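Local structure of omega transaminase (Pseudomonas sp., 5LHA) at residues E231-Q234 against G238-V241; E265-F270 against G385-L390; R114-L119 against R310-I315; G108-E113 against A304-Q309. The protein catalyses transfer of amino groups between amines and carbonyl compounds using pyridoxal phosphate, captured here with the cofactor in its aminated pyridoxamine form. All blocks are in the same frame, centred on the assembly; numbering follows the deposited sequence.

Contact 1: residues E231-Q234 against G238-V241; sequences EPVQ and GVIV. With PMP (4'-deoxy-4'-aminopyridoxal-5'-phosphate), chain E.
Gln234 and Ile240 form a single antiparallel, hydrogen-bonded bridge with a G1 beta bulge, in the loop that leaves strand 225-230 beside the cofactor. Gln234 N donates to Ile240 O at 3.1 Å, and Ile240 N returns a bond to Gln234 O at 2.9 Å. The extra residue is Val239, whose positive phi (52°) turns the chain so that it and Ile240 both face Gln234. Ile240 O is gripped twice, because a water 3.0 Å away also donates to it. The same water donates to Gln234 OE1 at 3.1 Å, tying side chain to bridge. The amide oxygen also pairs with Thr189 OG1 and NE2 with Arg154 O, which fixes the rotation of the amide; Gln234 OE1 lies 3.5 Å from Ile240 CD1, across the isoleucine chain. Val233 and Val241 run side by side and point the same way, CG1 of the first 4.0 Å from CG2 of the second. With CG1 anti to the backbone N (chi1 -179°), Val233 also lays that methyl beside Ile240 O. Upstream, Glu231 brings OE1 to 3.5 Å from the ring methyl C2A of PMP, its carboxylate being held by the backbone N-H groups of Tyr157 and Gly235. The loop leaves one sheet and packs on the other: Val233 and Val239 rest on Met387 of strand 387-393, Val233 and Val241 on Lys384 of strand 378-384, and Pro232 meets Glu265 and Thr268 in the loop after strand 260-264.

Contact 2: residues E265-F270 against G385-L390; sequences EVVTGF and GLMIAL. With PMP (4'-deoxy-4'-aminopyridoxal-5'-phosphate), chain E.
Val267 and Met387 meet through methyl groups, CG1 of the valine lying 3.9 Å from CE of the methionine, with the two side chains slanting past each other. Thr268 adds a looser contact, its CG2 standing 4.3 Å from Met387 SD. The methionine reaches over because CG sits between the backbone N and the carbonyl carbon (chi1 52°) and the chain then bends at its last torsion, bringing CE to the valine. Trp63 of helix 60-63 touches both Val267 and Met387.

Cofactor contacts come from the same turn. Val266 lies over one face of the PMP pyridine ring, with CB 3.7 Å from C2 and CG1 3.9 Å from both C3 and C4. The second branch of Val267, CG2, approaches the phenolic O3 at 3.1 Å, a tight fit for a methyl, so this side chain joins ligand to strand.

Polar bonds stay within the loop and its surroundings. Thr268 OG1 donates to Glu265 OE1 at 2.7 Å, arriving from above the carboxylate plane, 51° out of it. Gly278 N also binds OE1, while Ser279 OG holds OE2; Asp264 OD1 accepts from Val266 N.

Between the segments, then, the join is purely dispersive and non-directional: strand 387-393 backs the valine that flanks O3, whereas hydrogen bonds on the loop side shape the turn.

Contact 3: residues R114-L119 against R310-I315; sequences RMARVL and RIADAI
Ala312, in the first turn of helix 309-316, sets its methyl against strand 115-121, outermost in the sheet within this chain, where CB lies 3.6 Å from Arg117 CG and 4.1 Å from Ala116 CB. The two alanine methyls let the backbones come close: the CA atoms of Arg117 and Ala312 are 6.4 Å apart. Near the helix start, the Arg114 guanidinium turns its edge to Arg310 N, with NH1 only 2.9 Å away; both atoms are donors, so this is no bond, and the placement of the exposed Arg114 end is doubtful. Ala116 and Arg117 both face Phe307 of strand 303-308, forming a classic beta bulge. The bulge lets both consecutive side chains reach the helix that follows strand 303-308 directly, in the seven-stranded sheet of this fold type I enzyme. Beyond its CG, Arg117 bends sharply at chi2 (-76°) and folds back over its own backbone. Its NH1 donates to Ala116 O at 3.1 Å with an N-H...O angle of 151°, coming from above the carbonyl plane (58° out of it), while the oxygen lies close to the guanidinium plane. NE of Arg117 makes a salt bridge with Glu316 OE2, which holds the guanidinium at the helix's last residue. Arg310 leads the other way, extended from CG to NE, to Tyr138 OH and Gly258 O. Farther out, Trp22 of the second subunit packs on both Arg117 and Ala312, and Arg33 of that subunit brings a like charge near Arg117 NH2.

Contact 4: residues G108-E113 against A304-Q309; sequences GMFAQE and ATLFNQ
The Phe110 ring presents its edge to Leu306, whose CD2 lies near the ring plane, 3.5 Å from Phe110 CD2, while Met109 CB sits over the centre of one ring face, 4.1 Å above it. The two side chains cross at about a right angle. Here the end of helix 97-109 is packed on the seven-stranded sheet of the fold type I aminotransferase, through its strand 303-308. Phe110, the first residue to leave helical geometry, has CG beside its backbone N (chi1 -53°) and thus turns the ring to the sheet, where Leu289 and Leu291 of strand 288-291 also touch it. Farther along, Glu113 meets the strand by its backbone, O being 3.9 Å from Asn308 CB; its carboxylate leads away to a salt bridge with Arg280, which also bonds Met109 O. Asn308 is the N-cap of the next helix. Its CG lies between backbone N and carbonyl carbon (chi1 61°), which puts OD1 in place to accept from Ile311 N, and ND2 donates to Asp287 OD1. The turn after Phe110 is closed by Glu113 N, which donates to Phe110 O at 3.1 Å.

Overall arrangement
Contacts 1 and 2 touch each other, centres about 8 Å apart, and both reach the PMP; contact 1 closes the loop after strand 225-230 on itself and packs on strand 387-393, to which contact 2 joins the loop after strand 260-264. Contacts 3 and 4, centres also about 8 Å apart, share neighbouring strands 115-121 and 303-308, with centres about 20 to 26 Å from those of the first pair. Phe270 of contact 2 packs on Phe110 and Met109 of contact 4. Along the chain, contact 1 is nested within the loops closed by contacts 3 and 4, whereas contact 2 crosses both. The sheet carrying 225-230 and 260-264 runs from the cofactor to strand 115-121, which the second subunit reaches.

Contact 1: residues E231-Q234 against G238-V241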
loop_
_atom_site.group_PDB
_atom_site.type_symbol
_atom_site.label_atom_id
_atom_site.label_comp_id
_atom_site.label_asym_id
_atom_site.label_seq_id
_atom_site.Cartn_x
_atom_site.Cartn_y
_atom_site.Cartn_z
ATOM N N GLU A 231 2.886 0.414 24.535
ATOM C CA GLU A 231 2.214 0.243 25.817
ATOM C C GLU A 231 3.237 0.369 26.935
ATOM O O GLU A 231 4.310 -0.238 26.851
ATOM C CB GLU A 231 1.550 -1.123 25.909
ATOM C CG GLU A 231 0.585 -1.471 24.797
ATOM C CD GLU A 231 0.445 -2.978 24.633
ATOM O OE1 GLU A 231 -0.196 -3.629 25.481
ATOM O OE2 GLU A 231 1.026 -3.522 23.677
ATOM N N PRO A 232 2.960 1.129 27.991
ATOM C CA PRO A 232 3.945 1.215 29.078
ATOM C C PRO A 232 4.220 -0.126 29.740
ATOM O O PRO A 232 5.360 -0.383 30.138
ATOM C CB PRO A 232 3.316 2.233 30.037
ATOM C CG PRO A 232 2.430 3.068 29.167
ATOM C CD PRO A 232 1.899 2.141 28.113
ATOM N N VAL A 233 3.218 -0.993 29.859
ATOM C CA VAL A 233 3.419 -2.416 30.118
ATOM C C VAL A 233 2.619 -3.165 29.062
ATOM O O VAL A 233 1.405 -2.962 28.941
ATOM C CB VAL A 233 2.971 -2.827 31.533
ATOM C CG1 VAL A 233 3.222 -4.310 31.775
ATOM C CG2 VAL A 233 3.683 -1.999 32.587
ATOM N N GLN A 234 3.283 -4.037 28.313
ATOM C CA GLN A 234 2.601 -4.734 27.233
ATOM C C GLN A 234 1.703 -5.799 27.829
ATOM O O GLN A 234 2.184 -6.737 28.466
ATOM C CB GLN A 234 3.607 -5.348 26.270
ATOM C CG GLN A 234 4.411 -4.316 25.543
ATOM C CD GLN A 234 5.307 -4.927 24.505
ATOM O OE1 GLN A 234 6.254 -5.631 24.838
ATOM N NE2 GLN A 234 5.017 -4.667 23.238
ATOM N N GLY A 238 1.785 -10.477 26.818
ATOM C CA GLY A 238 2.299 -11.345 27.863
ATOM C C GLY A 238 2.777 -10.684 29.146
ATOM O O GLY A 238 3.559 -11.285 29.887
ATOM N N VAL A 239 2.253 -9.500 29.464
ATOM C CA VAL A 239 2.672 -8.700 30.615
ATOM C C VAL A 239 4.187 -8.528 30.584
ATOM O O VAL A 239 4.905 -8.971 31.485
ATOM C CB VAL A 239 2.201 -9.317 31.946
ATOM C CG1 VAL A 239 2.460 -8.359 33.102
ATOM C CG2 VAL A 239 0.724 -9.670 31.869
ATOM N N ILE A 240 4.679 -7.840 29.561
ATOM C CA ILE A 240 6.102 -7.554 29.439
ATOM C C ILE A 240 6.352 -6.198 30.083
ATOM O O ILE A 240 5.863 -5.173 29.604
ATOM C CB ILE A 240 6.557 -7.577 27.978
ATOM C CG1 ILE A 240 6.295 -8.963 27.384
ATOM C CG2 ILE A 240 8.031 -7.206 27.879
ATOM C CD1 ILE A 240 6.119 -8.974 25.883
ATOM N N VAL A 241 7.072 -6.210 31.198
ATOM C CA VAL A 241 7.418 -4.982 31.921
ATOM C C VAL A 241 8.772 -4.514 31.387
ATOM O O VAL A 241 9.777 -5.213 31.589
ATOM C CB VAL A 241 7.476 -5.225 33.435
ATOM C CG1 VAL A 241 7.685 -3.906 34.176
ATOM C CG2 VAL A 241 6.218 -5.924 33.927
HETATM N N1 PMP E . -4.758 -1.524 23.157
HETATM C C2 PMP E . -4.567 -2.204 24.349
HETATM C C2A PMP E . -3.271 -2.095 25.106
HETATM C C3 PMP E . -5.416 -3.262 24.640
HETATM O O3 PMP E . -5.070 -4.186 25.589
HETATM C C4 PMP E . -6.621 -3.389 23.952
HETATM C C4A PMP E . -7.582 -4.498 24.327
HETATM N N4A PMP E . -6.973 -5.393 25.289
HETATM C C5 PMP E . -6.933 -2.505 22.917
HETATM C C6 PMP E . -5.978 -1.566 22.527
HETATM C C5A PMP E . -8.294 -2.581 22.242
HETATM O O4P PMP E . -9.333 -2.350 23.181
HETATM P P PMP E . -10.885 -2.673 22.860
HETATM O O1P PMP E . -11.089 -4.153 23.127
HETATM O O2P PMP E . -11.745 -1.867 23.811
HETATM O O3P PMP E . -11.255 -2.371 21.422
HETATM O O HOH W 1 7.354 -3.984 27.273
#

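Contact 2: residues E265-F270 against G385-L390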
loop_
_atom_site.group_PDB
_atom_site.type_symbol
_atom_site.label_atom_id
_atom_site.label_comp_id
_atom_site.label_asym_id
_atom_site.label_seq_id
_atom_site.Cartn_x
_atom_site.Cartn_y
_atom_site.Cartn_z
ATOM N N GLU A 265 -2.500 3.510 26.759
ATOM C CA GLU A 265 -2.819 3.348 28.166
ATOM C C GLU A 265 -4.155 2.649 28.374
ATOM O O GLU A 265 -4.720 2.715 29.470
ATOM C CB GLU A 265 -2.829 4.721 28.839
ATOM C CG GLU A 265 -1.533 5.499 28.732
ATOM C CD GLU A 265 -0.660 5.376 29.967
ATOM O OE1 GLU A 265 -1.017 4.614 30.893
ATOM O OE2 GLU A 265 0.370 6.072 30.030
ATOM N N VAL A 266 -4.645 1.934 27.358
ATOM C CA VAL A 266 -5.951 1.290 27.466
ATOM C C VAL A 266 -5.994 0.358 28.674
ATOM O O VAL A 266 -6.980 0.337 29.421
ATOM C CB VAL A 266 -6.297 0.558 26.155
ATOM C CG1 VAL A 266 -7.440 -0.402 26.367
ATOM C CG2 VAL A 266 -6.629 1.557 25.052
ATOM N N VAL A 267 -4.924 -0.406 28.898
ATOM C CA VAL A 267 -4.860 -1.319 30.040
ATOM C C VAL A 267 -4.254 -0.642 31.267
ATOM O O VAL A 267 -4.781 -0.768 32.381
ATOM C CB VAL A 267 -4.096 -2.605 29.654
ATOM C CG1 VAL A 267 -3.889 -3.499 30.865
ATOM C CG2 VAL A 267 -4.865 -3.368 28.587
ATOM N N THR A 268 -3.137 0.076 31.082
ATOM C CA THR A 268 -2.420 0.722 32.181
ATOM C C THR A 268 -3.101 1.993 32.681
ATOM O O THR A 268 -2.731 2.497 33.748
ATOM C CB THR A 268 -1.001 1.091 31.752
ATOM O OG1 THR A 268 -1.068 1.952 30.611
ATOM C CG2 THR A 268 -0.208 -0.158 31.392
ATOM N N GLY A 269 -4.023 2.557 31.910
ATOM C CA GLY A 269 -4.728 3.743 32.339
ATOM C C GLY A 269 -5.516 3.541 33.611
ATOM O O GLY A 269 -6.271 2.570 33.751
ATOM N N PHE A 270 -5.310 4.455 34.553
ATOM C CA PHE A 270 -6.071 4.582 35.790
ATOM C C PHE A 270 -5.694 3.551 36.850
ATOM O O PHE A 270 -6.532 3.213 37.693
ATOM C CB PHE A 270 -7.580 4.557 35.509
ATOM C CG PHE A 270 -8.017 5.592 34.498
ATOM C CD1 PHE A 270 -8.056 6.937 34.831
ATOM C CD2 PHE A 270 -8.342 5.218 33.198
ATOM C CE1 PHE A 270 -8.435 7.883 33.897
ATOM C CE2 PHE A 270 -8.725 6.160 32.263
ATOM C CZ PHE A 270 -8.771 7.496 32.616
ATOM N N GLY A 385 2.204 -3.832 39.308
ATOM C CA GLY A 385 0.839 -3.577 39.752
ATOM C C GLY A 385 0.015 -4.852 39.692
ATOM O O GLY A 385 0.475 -5.929 40.088
ATOM N N LEU A 386 -1.226 -4.742 39.212
ATOM C CA LEU A 386 -2.122 -5.897 39.122
ATOM C C LEU A 386 -2.276 -6.422 37.698
ATOM O O LEU A 386 -3.375 -6.825 37.297
ATOM C CB LEU A 386 -3.488 -5.573 39.719
ATOM C CG LEU A 386 -3.461 -5.550 41.245
ATOM C CD1 LEU A 386 -4.757 -4.980 41.814
ATOM C CD2 LEU A 386 -3.185 -6.954 41.777
ATOM N N MET A 387 -1.193 -6.427 36.921
ATOM C CA MET A 387 -1.076 -7.232 35.708
ATOM C C MET A 387 0.137 -8.142 35.857
ATOM O O MET A 387 1.246 -7.671 36.132
ATOM C CB MET A 387 -0.962 -6.369 34.447
ATOM C CG MET A 387 0.104 -5.291 34.475
ATOM S SD MET A 387 -0.250 -3.970 33.297
ATOM C CE MET A 387 -0.333 -4.841 31.743
ATOM N N ILE A 388 -0.092 -9.448 35.729
ATOM C CA ILE A 388 0.926 -10.464 35.954
ATOM C C ILE A 388 0.743 -11.548 34.902
ATOM O O ILE A 388 -0.376 -11.815 34.455
ATOM C CB ILE A 388 0.838 -11.051 37.383
ATOM C CG1 ILE A 388 1.297 -10.022 38.420
ATOM C CG2 ILE A 388 1.661 -12.327 37.512
ATOM C CD1 ILE A 388 0.872 -10.353 39.828
ATOM N N ALA A 389 1.851 -12.143 34.467
ATOM C CA ALA A 389 1.797 -13.276 33.553
ATOM C C ALA A 389 2.702 -14.391 34.049
ATOM O O ALA A 389 3.828 -14.147 34.496
ATOM C CB ALA A 389 2.207 -12.885 32.134
ATOM N N LEU A 390 2.198 -15.616 33.962
ATOM C CA LEU A 390 2.984 -16.813 34.214
ATOM C C LEU A 390 3.367 -17.393 32.860
ATOM O O LEU A 390 2.494 -17.716 32.052
ATOM C CB LEU A 390 2.189 -17.819 35.049
ATOM C CG LEU A 390 1.657 -17.344 36.411
ATOM C CD1 LEU A 390 0.238 -16.810 36.268
ATOM C CD2 LEU A 390 1.697 -18.461 37.453
HETATM N N1 PMP E . -4.758 -1.524 23.157
HETATM C C2 PMP E . -4.567 -2.204 24.349
HETATM C C2A PMP E . -3.271 -2.095 25.106
HETATM C C3 PMP E . -5.416 -3.262 24.640
HETATM O O3 PMP E . -5.070 -4.186 25.589
HETATM C C4 PMP E . -6.621 -3.389 23.952
HETATM C C4A PMP E . -7.582 -4.498 24.327
HETATM N N4A PMP E . -6.973 -5.393 25.289
HETATM C C5 PMP E . -6.933 -2.505 22.917
HETATM C C6 PMP E . -5.978 -1.566 22.527
HETATM C C5A PMP E . -8.294 -2.581 22.242
HETATM O O4P PMP E . -9.333 -2.350 23.181
HETATM P P PMP E . -10.885 -2.673 22.860
HETATM O O1P PMP E . -11.089 -4.153 23.127
HETATM O O2P PMP E . -11.745 -1.867 23.811
HETATM O O3P PMP E . -11.255 -2.371 21.422
#

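Contact 3: residues R114-L119 against R310-I315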
loop_
_atom_site.group_PDB
_atom_site.type_symbol
_atom_site.label_atom_id
_atom_site.label_comp_id
_atom_site.label_asym_id
_atom_site.label_seq_id
_atom_site.Cartn_x
_atom_site.Cartn_y
_atom_site.Cartn_z
ATOM N N ARG A 114 0.516 17.754 29.980
ATOM C CA ARG A 114 0.127 18.889 29.134
ATOM C C ARG A 114 -0.929 18.497 28.100
ATOM O O ARG A 114 -1.001 19.075 27.014
ATOM C CB ARG A 114 1.351 19.525 28.458
ATOM C CG ARG A 114 1.142 20.980 27.998
ATOM C CD ARG A 114 2.383 21.617 27.343
ATOM N NE ARG A 114 3.288 20.636 26.733
ATOM C CZ ARG A 114 3.085 20.018 25.565
ATOM N NH1 ARG A 114 2.000 20.262 24.850
ATOM N NH2 ARG A 114 3.976 19.143 25.112
ATOM N N MET A 115 -1.764 17.510 28.429
ATOM C CA MET A 115 -2.877 17.152 27.560
ATOM C C MET A 115 -3.868 18.304 27.477
ATOM O O MET A 115 -4.225 18.910 28.491
ATOM C CB MET A 115 -3.580 15.899 28.082
ATOM C CG MET A 115 -2.785 14.607 27.952
ATOM S SD MET A 115 -2.292 14.230 26.255
ATOM C CE MET A 115 -0.706 13.451 26.532
ATOM N N ALA A 116 -4.337 18.591 26.269
ATOM C CA ALA A 116 -5.166 19.768 26.035
ATOM C C ALA A 116 -6.531 19.459 25.440
ATOM O O ALA A 116 -7.498 20.156 25.760
ATOM C CB ALA A 116 -4.436 20.761 25.120
ATOM N N ARG A 117 -6.641 18.432 24.594
ATOM C CA ARG A 117 -7.873 18.113 23.890
ATOM C C ARG A 117 -8.153 16.617 23.973
ATOM O O ARG A 117 -7.232 15.795 23.983
ATOM C CB ARG A 117 -7.794 18.541 22.418
ATOM C CG ARG A 117 -7.650 20.036 22.203
ATOM C CD ARG A 117 -8.969 20.754 22.422
ATOM N NE ARG A 117 -8.881 22.181 22.117
ATOM C CZ ARG A 117 -8.511 23.114 22.992
ATOM N NH1 ARG A 117 -8.199 22.784 24.237
ATOM N NH2 ARG A 117 -8.464 24.385 22.627
ATOM N N VAL A 118 -9.443 16.278 24.024
ATOM C CA VAL A 118 -9.914 14.899 24.044
ATOM C C VAL A 118 -10.763 14.659 22.804
ATOM O O VAL A 118 -11.598 15.498 22.447
ATOM C CB VAL A 118 -10.742 14.581 25.304
ATOM C CG1 VAL A 118 -10.974 13.078 25.408
ATOM C CG2 VAL A 118 -10.087 15.131 26.564
ATOM N N LEU A 119 -10.534 13.524 22.139
ATOM C CA LEU A 119 -11.448 12.998 21.131
ATOM C C LEU A 119 -12.024 11.694 21.672
ATOM O O LEU A 119 -11.317 10.682 21.757
ATOM C CB LEU A 119 -10.751 12.794 19.789
ATOM C CG LEU A 119 -11.662 13.064 18.589
ATOM C CD1 LEU A 119 -10.841 13.238 17.334
ATOM C CD2 LEU A 119 -12.690 11.952 18.400
ATOM N N ARG A 310 0.916 20.918 22.255
ATOM C CA ARG A 310 1.678 20.921 21.010
ATOM C C ARG A 310 0.812 20.522 19.818
ATOM O O ARG A 310 0.646 21.289 18.862
ATOM C CB ARG A 310 2.876 19.979 21.142
ATOM C CG ARG A 310 3.626 19.729 19.847
ATOM C CD ARG A 310 4.539 18.519 19.967
ATOM N NE ARG A 310 5.128 18.142 18.680
ATOM C CZ ARG A 310 6.105 17.250 18.521
ATOM N NH1 ARG A 310 6.634 16.630 19.566
ATOM N NH2 ARG A 310 6.561 16.979 17.305
ATOM N N ILE A 311 0.232 19.322 19.880
ATOM C CA ILE A 311 -0.598 18.801 18.796
ATOM C C ILE A 311 -1.862 19.636 18.625
ATOM O O ILE A 311 -2.283 19.930 17.500
ATOM C CB ILE A 311 -0.928 17.319 19.069
ATOM C CG1 ILE A 311 0.343 16.473 19.031
ATOM C CG2 ILE A 311 -1.964 16.776 18.069
ATOM C CD1 ILE A 311 0.199 15.120 19.719
ATOM N N ALA A 312 -2.514 19.987 19.732
ATOM C CA ALA A 312 -3.771 20.727 19.662
ATOM C C ALA A 312 -3.583 22.065 18.953
ATOM O O ALA A 312 -4.394 22.453 18.102
ATOM C CB ALA A 312 -4.333 20.927 21.069
ATOM N N ASP A 313 -2.517 22.789 19.313
ATOM C CA ASP A 313 -2.240 24.101 18.733
ATOM C C ASP A 313 -2.011 24.018 17.231
ATOM O O ASP A 313 -2.442 24.901 16.480
ATOM C CB ASP A 313 -1.015 24.706 19.411
ATOM C CG ASP A 313 -1.295 25.147 20.817
ATOM O OD1 ASP A 313 -2.484 25.286 21.168
ATOM O OD2 ASP A 313 -0.323 25.320 21.578
ATOM N N ALA A 314 -1.283 22.991 16.780
ATOM C CA ALA A 314 -0.988 22.861 15.357
ATOM C C ALA A 314 -2.250 22.606 14.550
ATOM O O ALA A 314 -2.430 23.168 13.462
ATOM C CB ALA A 314 0.016 21.736 15.126
ATOM N N ILE A 315 -3.116 21.730 15.052
ATOM C CA ILE A 315 -4.318 21.370 14.316
ATOM C C ILE A 315 -5.306 22.529 14.320
ATOM O O ILE A 315 -5.887 22.868 13.282
ATOM C CB ILE A 315 -4.922 20.077 14.900
ATOM C CG1 ILE A 315 -3.947 18.920 14.662
ATOM C CG2 ILE A 315 -6.261 19.766 14.251
ATOM C CD1 ILE A 315 -4.418 17.594 15.147
#

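Contact 4: residues G108-E113 against A304-Q309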
loop_
_atom_site.group_PDB
_atom_site.type_symbol
_atom_site.label_atom_id
_atom_site.label_comp_id
_atom_site.label_asym_id
_atom_site.label_seq_id
_atom_site.Cartn_x
_atom_site.Cartn_y
_atom_site.Cartn_z
ATOM N N GLY A 108 -7.645 17.838 33.177
ATOM C CA GLY A 108 -7.141 18.222 34.487
ATOM C C GLY A 108 -6.301 17.140 35.140
ATOM O O GLY A 108 -5.276 17.431 35.761
ATOM N N MET A 109 -6.744 15.880 35.037
ATOM C CA MET A 109 -6.003 14.762 35.620
ATOM C C MET A 109 -4.628 14.601 34.999
ATOM O O MET A 109 -3.690 14.152 35.670
ATOM C CB MET A 109 -6.758 13.451 35.410
ATOM C CG MET A 109 -8.012 13.269 36.208
ATOM S SD MET A 109 -8.625 11.628 35.812
ATOM C CE MET A 109 -7.541 10.614 36.809
ATOM N N PHE A 110 -4.493 14.927 33.721
ATOM C CA PHE A 110 -3.256 14.719 32.981
ATOM C C PHE A 110 -2.631 16.042 32.555
ATOM O O PHE A 110 -2.070 16.163 31.468
ATOM C CB PHE A 110 -3.500 13.812 31.780
ATOM C CG PHE A 110 -4.179 12.521 32.136
ATOM C CD1 PHE A 110 -3.616 11.663 33.067
ATOM C CD2 PHE A 110 -5.379 12.162 31.543
ATOM C CE1 PHE A 110 -4.240 10.477 33.399
ATOM C CE2 PHE A 110 -6.000 10.972 31.867
ATOM C CZ PHE A 110 -5.431 10.131 32.795
ATOM N N ALA A 111 -2.738 17.057 33.414
ATOM C CA ALA A 111 -2.025 18.299 33.155
ATOM C C ALA A 111 -0.524 18.065 33.190
ATOM O O ALA A 111 0.229 18.677 32.425
ATOM C CB ALA A 111 -2.429 19.364 34.169
ATOM N N GLN A 112 -0.072 17.160 34.062
ATOM C CA GLN A 112 1.338 16.784 34.106
ATOM C C GLN A 112 1.862 16.395 32.733
ATOM O O GLN A 112 3.046 16.589 32.440
ATOM C CB GLN A 112 1.532 15.633 35.098
ATOM C CG GLN A 112 2.966 15.156 35.231
ATOM C CD GLN A 112 3.135 14.061 36.272
ATOM O OE1 GLN A 112 4.099 13.294 36.225
ATOM N NE2 GLN A 112 2.208 13.993 37.227
ATOM N N GLU A 113 1.001 15.858 31.873
ATOM C CA GLU A 113 1.376 15.519 30.510
ATOM C C GLU A 113 0.936 16.577 29.503
ATOM O O GLU A 113 0.994 16.328 28.296
ATOM C CB GLU A 113 0.810 14.148 30.137
ATOM C CG GLU A 113 1.429 12.989 30.923
ATOM C CD GLU A 113 1.034 12.983 32.386
ATOM O OE1 GLU A 113 -0.101 13.400 32.698
ATOM O OE2 GLU A 113 1.870 12.583 33.224
ATOM N N ALA A 304 -11.232 7.089 24.857
ATOM C CA ALA A 304 -10.795 8.474 24.736
ATOM C C ALA A 304 -9.363 8.537 24.234
ATOM O O ALA A 304 -8.527 7.707 24.600
ATOM C CB ALA A 304 -10.911 9.236 26.064
ATOM N N THR A 305 -9.109 9.517 23.372
ATOM C CA THR A 305 -7.768 9.868 22.930
ATOM C C THR A 305 -7.502 11.313 23.328
ATOM O O THR A 305 -8.247 12.212 22.926
ATOM C CB THR A 305 -7.642 9.696 21.422
ATOM O OG1 THR A 305 -8.182 8.421 21.063
ATOM C CG2 THR A 305 -6.164 9.747 20.997
ATOM N N LEU A 306 -6.459 11.534 24.120
ATOM C CA LEU A 306 -6.079 12.876 24.553
ATOM C C LEU A 306 -4.860 13.338 23.776
ATOM O O LEU A 306 -3.965 12.545 23.486
ATOM C CB LEU A 306 -5.768 12.929 26.050
ATOM C CG LEU A 306 -6.943 12.950 27.037
ATOM C CD1 LEU A 306 -7.636 11.597 27.089
ATOM C CD2 LEU A 306 -6.477 13.368 28.422
ATOM N N PHE A 307 -4.825 14.631 23.464
ATOM C CA PHE A 307 -3.756 15.245 22.691
ATOM C C PHE A 307 -3.184 16.408 23.479
ATOM O O PHE A 307 -3.925 17.161 24.117
ATOM C CB PHE A 307 -4.266 15.716 21.326
ATOM C CG PHE A 307 -4.945 14.625 20.535
ATOM C CD1 PHE A 307 -6.269 14.294 20.769
ATOM C CD2 PHE A 307 -4.243 13.923 19.565
ATOM C CE1 PHE A 307 -6.887 13.275 20.054
ATOM C CE2 PHE A 307 -4.857 12.902 18.842
ATOM C CZ PHE A 307 -6.176 12.584 19.084
ATOM N N ASN A 308 -1.864 16.547 23.443
ATOM C CA ASN A 308 -1.237 17.599 24.220
ATOM C C ASN A 308 -1.357 18.941 23.496
ATOM O O ASN A 308 -1.842 19.026 22.364
ATOM C CB ASN A 308 0.216 17.224 24.536
ATOM C CG ASN A 308 1.081 17.047 23.292
ATOM O OD1 ASN A 308 0.647 17.300 22.176
ATOM N ND2 ASN A 308 2.306 16.587 23.491
ATOM N N GLN A 309 -0.922 20.002 24.188
ATOM C CA GLN A 309 -1.032 21.360 23.662
ATOM C C GLN A 309 -0.277 21.510 22.348
ATOM O O GLN A 309 -0.754 22.182 21.428
ATOM C CB GLN A 309 -0.508 22.363 24.690
ATOM C CG GLN A 309 -0.937 23.811 24.463
ATOM C CD GLN A 309 -2.365 24.099 24.897
ATOM O OE1 GLN A 309 -2.725 23.889 26.058
ATOM N NE2 GLN A 309 -3.181 24.595 23.972
#